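Card1 endonuclease domain-containing protein (Vibrio cholerae, PDB 1XMX) is of unknown function but probably binds nucleic acid, carrying a Card1-like endonuclease domain of the PDDEXK nuclease clan. Local coordinates at residues T19-H24 and D48-R53. Sequence-based numbering, arbitrary orientation.
Sequences TPLLDH and DVLNKR
Arg53, whose side chain lies against Leu22, has its guanidinium held by two partners, one on NH1 and one on NH2. Arg53 NH1 donates a hydrogen bond to Val49 O at 3.2 Å with an N-H...O angle of 156°; the donor sits above the carbonyl plane, whereas the oxygen lies close to the guanidinium plane. NH2 forms a salt bridge with Asp146 of helix 144-150. A bend at chi2 (91°) turns the arginine back along its own helix end toward that carbonyl, with CD and NE alongside Leu22 CD2. There CD2 of Leu22 packs against Arg53 NE at 3.6 Å and CD at 3.8 Å, while Leu22 CD1 stands 4.0 Å above the Arg53 guanidinium plane, offset toward its rim. Leu50 extends the apolar seam: its CD2 reaches Leu21 CB at 3.8 Å and, at 4.1 Å, Leu22 CD2, and the side chains of Leu21 and Leu50 cross at about a right angle. Leu21 and Leu50 both touch Ile31 on strand 30-35, which places the seam where helices 15-22 and 40-52 pack side by side on the parallel part of an alpha/beta sheet. Between the two segments the contacts are van der Waals ones, with Arg53, just past the end of helix 40-52, supplying its aliphatic shaft and one guanidinium face, while its charge is probably balanced by Asp146.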
loop_
_atom_site.group_PDB
_atom_site.type_symbol
_atom_site.label_atom_id
_atom_site.label_comp_id
_atom_site.label_asym_id
_atom_site.label_seq_id
_atom_site.Cartn_x
_atom_site.Cartn_y
_atom_site.Cartn_z
ATOM N N THR A 19 -4.387 -10.053 -10.612
ATOM C CA THR A 19 -4.805 -8.832 -11.319
ATOM C C THR A 19 -5.386 -9.019 -12.760
ATOM O O THR A 19 -6.286 -8.294 -13.138
ATOM C CB THR A 19 -3.735 -7.738 -11.241
ATOM O OG1 THR A 19 -2.524 -8.190 -11.841
ATOM C CG2 THR A 19 -3.430 -7.374 -9.768
ATOM N N PRO A 20 -4.825 -9.941 -13.585
ATOM C CA PRO A 20 -5.502 -10.284 -14.817
ATOM C C PRO A 20 -6.970 -10.726 -14.663
ATOM O O PRO A 20 -7.808 -10.393 -15.533
ATOM C CB PRO A 20 -4.653 -11.443 -15.363
ATOM C CG PRO A 20 -3.231 -11.139 -14.788
ATOM C CD PRO A 20 -3.523 -10.651 -13.442
ATOM N N LEU A 21 -7.297 -11.449 -13.601
ATOM C CA LEU A 21 -8.704 -11.871 -13.397
ATOM C C LEU A 21 -9.609 -10.765 -12.898
ATOM O O LEU A 21 -10.815 -10.892 -12.970
ATOM C CB LEU A 21 -8.753 -13.071 -12.424
ATOM C CG LEU A 21 -8.071 -14.372 -12.970
ATOM C CD1 LEU A 21 -7.758 -15.279 -11.840
ATOM C CD2 LEU A 21 -8.939 -15.103 -14.041
ATOM N N LEU A 22 -9.044 -9.704 -12.324
ATOM C CA LEU A 22 -9.843 -8.575 -11.889
ATOM C C LEU A 22 -10.113 -7.535 -12.991
ATOM O O LEU A 22 -10.930 -6.596 -12.804
ATOM C CB LEU A 22 -9.199 -7.903 -10.645
ATOM C CG LEU A 22 -8.898 -8.770 -9.420
ATOM C CD1 LEU A 22 -8.348 -7.923 -8.299
ATOM C CD2 LEU A 22 -10.155 -9.553 -8.939
ATOM N N ASP A 23 -9.379 -7.657 -14.101
ATOM C CA ASP A 23 -9.437 -6.704 -15.207
ATOM C C ASP A 23 -10.788 -7.029 -15.795
ATOM O O ASP A 23 -11.112 -8.196 -16.040
ATOM C CB ASP A 23 -8.330 -7.083 -16.227
ATOM C CG ASP A 23 -8.191 -6.119 -17.350
ATOM O OD1 ASP A 23 -9.174 -5.765 -18.037
ATOM O OD2 ASP A 23 -7.073 -5.625 -17.532
ATOM N N HIS A 24 -11.578 -6.016 -16.086
ATOM C CA HIS A 24 -12.929 -6.264 -16.629
ATOM C C HIS A 24 -12.902 -6.864 -18.019
ATOM O O HIS A 24 -13.938 -7.378 -18.477
ATOM C CB HIS A 24 -13.703 -4.940 -16.720
ATOM C CG HIS A 24 -14.054 -4.357 -15.388
ATOM N ND1 HIS A 24 -14.859 -3.245 -15.249
ATOM C CD2 HIS A 24 -13.719 -4.741 -14.139
ATOM C CE1 HIS A 24 -14.991 -2.961 -13.963
ATOM N NE2 HIS A 24 -14.320 -3.864 -13.271
ATOM N N ASP A 48 -9.529 -16.286 -1.128
ATOM C CA ASP A 48 -10.359 -15.264 -0.403
ATOM C C ASP A 48 -10.589 -13.993 -1.247
ATOM O O ASP A 48 -11.695 -13.467 -1.359
ATOM C CB ASP A 48 -9.705 -14.853 0.913
ATOM C CG ASP A 48 -9.665 -15.979 1.908
ATOM O OD1 ASP A 48 -10.403 -16.974 1.683
ATOM O OD2 ASP A 48 -8.889 -15.879 2.913
ATOM N N VAL A 49 -9.529 -13.508 -1.857
ATOM C CA VAL A 49 -9.638 -12.334 -2.698
ATOM C C VAL A 49 -10.484 -12.645 -3.976
ATOM O O VAL A 49 -11.426 -11.894 -4.349
ATOM C CB VAL A 49 -8.235 -11.900 -3.087
ATOM C CG1 VAL A 49 -8.263 -10.886 -4.242
ATOM C CG2 VAL A 49 -7.454 -11.428 -1.842
ATOM N N LEU A 50 -10.167 -13.739 -4.662
ATOM C CA LEU A 50 -10.863 -13.991 -5.977
ATOM C C LEU A 50 -12.263 -14.439 -5.737
ATOM O O LEU A 50 -13.156 -13.976 -6.434
ATOM C CB LEU A 50 -10.143 -15.011 -6.875
ATOM C CG LEU A 50 -8.836 -14.418 -7.458
ATOM C CD1 LEU A 50 -7.853 -15.558 -7.847
ATOM C CD2 LEU A 50 -9.037 -13.433 -8.620
ATOM N N ASN A 51 -12.464 -15.337 -4.769
ATOM C CA ASN A 51 -13.825 -15.844 -4.491
ATOM C C ASN A 51 -14.836 -14.741 -4.157
ATOM O O ASN A 51 -16.018 -14.869 -4.553
ATOM C CB ASN A 51 -13.868 -16.917 -3.389
ATOM C CG ASN A 51 -13.257 -18.261 -3.821
ATOM O OD1 ASN A 51 -13.071 -19.166 -2.970
ATOM N ND2 ASN A 51 -12.932 -18.404 -5.119
ATOM N N LYS A 52 -14.374 -13.697 -3.437
ATOM C CA LYS A 52 -15.126 -12.439 -3.172
ATOM C C LYS A 52 -15.785 -11.917 -4.445
ATOM O O LYS A 52 -16.890 -11.401 -4.395
ATOM C CB LYS A 52 -14.224 -11.275 -2.712
ATOM C CG LYS A 52 -13.922 -11.084 -1.216
ATOM C CD LYS A 52 -13.282 -9.671 -1.042
ATOM C CE LYS A 52 -12.207 -9.568 0.063
ATOM N NZ LYS A 52 -12.609 -8.621 1.211
ATOM N N ARG A 53 -15.060 -12.016 -5.562
ATOM C CA ARG A 53 -15.543 -11.568 -6.868
ATOM C C ARG A 53 -16.187 -12.649 -7.661
ATOM O O ARG A 53 -16.400 -12.468 -8.861
ATOM C CB ARG A 53 -14.415 -11.048 -7.713
ATOM C CG ARG A 53 -13.953 -9.698 -7.297
ATOM C CD ARG A 53 -12.857 -9.731 -6.313
ATOM N NE ARG A 53 -12.297 -8.397 -6.276
ATOM C CZ ARG A 53 -11.498 -7.947 -5.320
ATOM N NH1 ARG A 53 -11.172 -8.743 -4.313
ATOM N NH2 ARG A 53 -11.044 -6.699 -5.364
#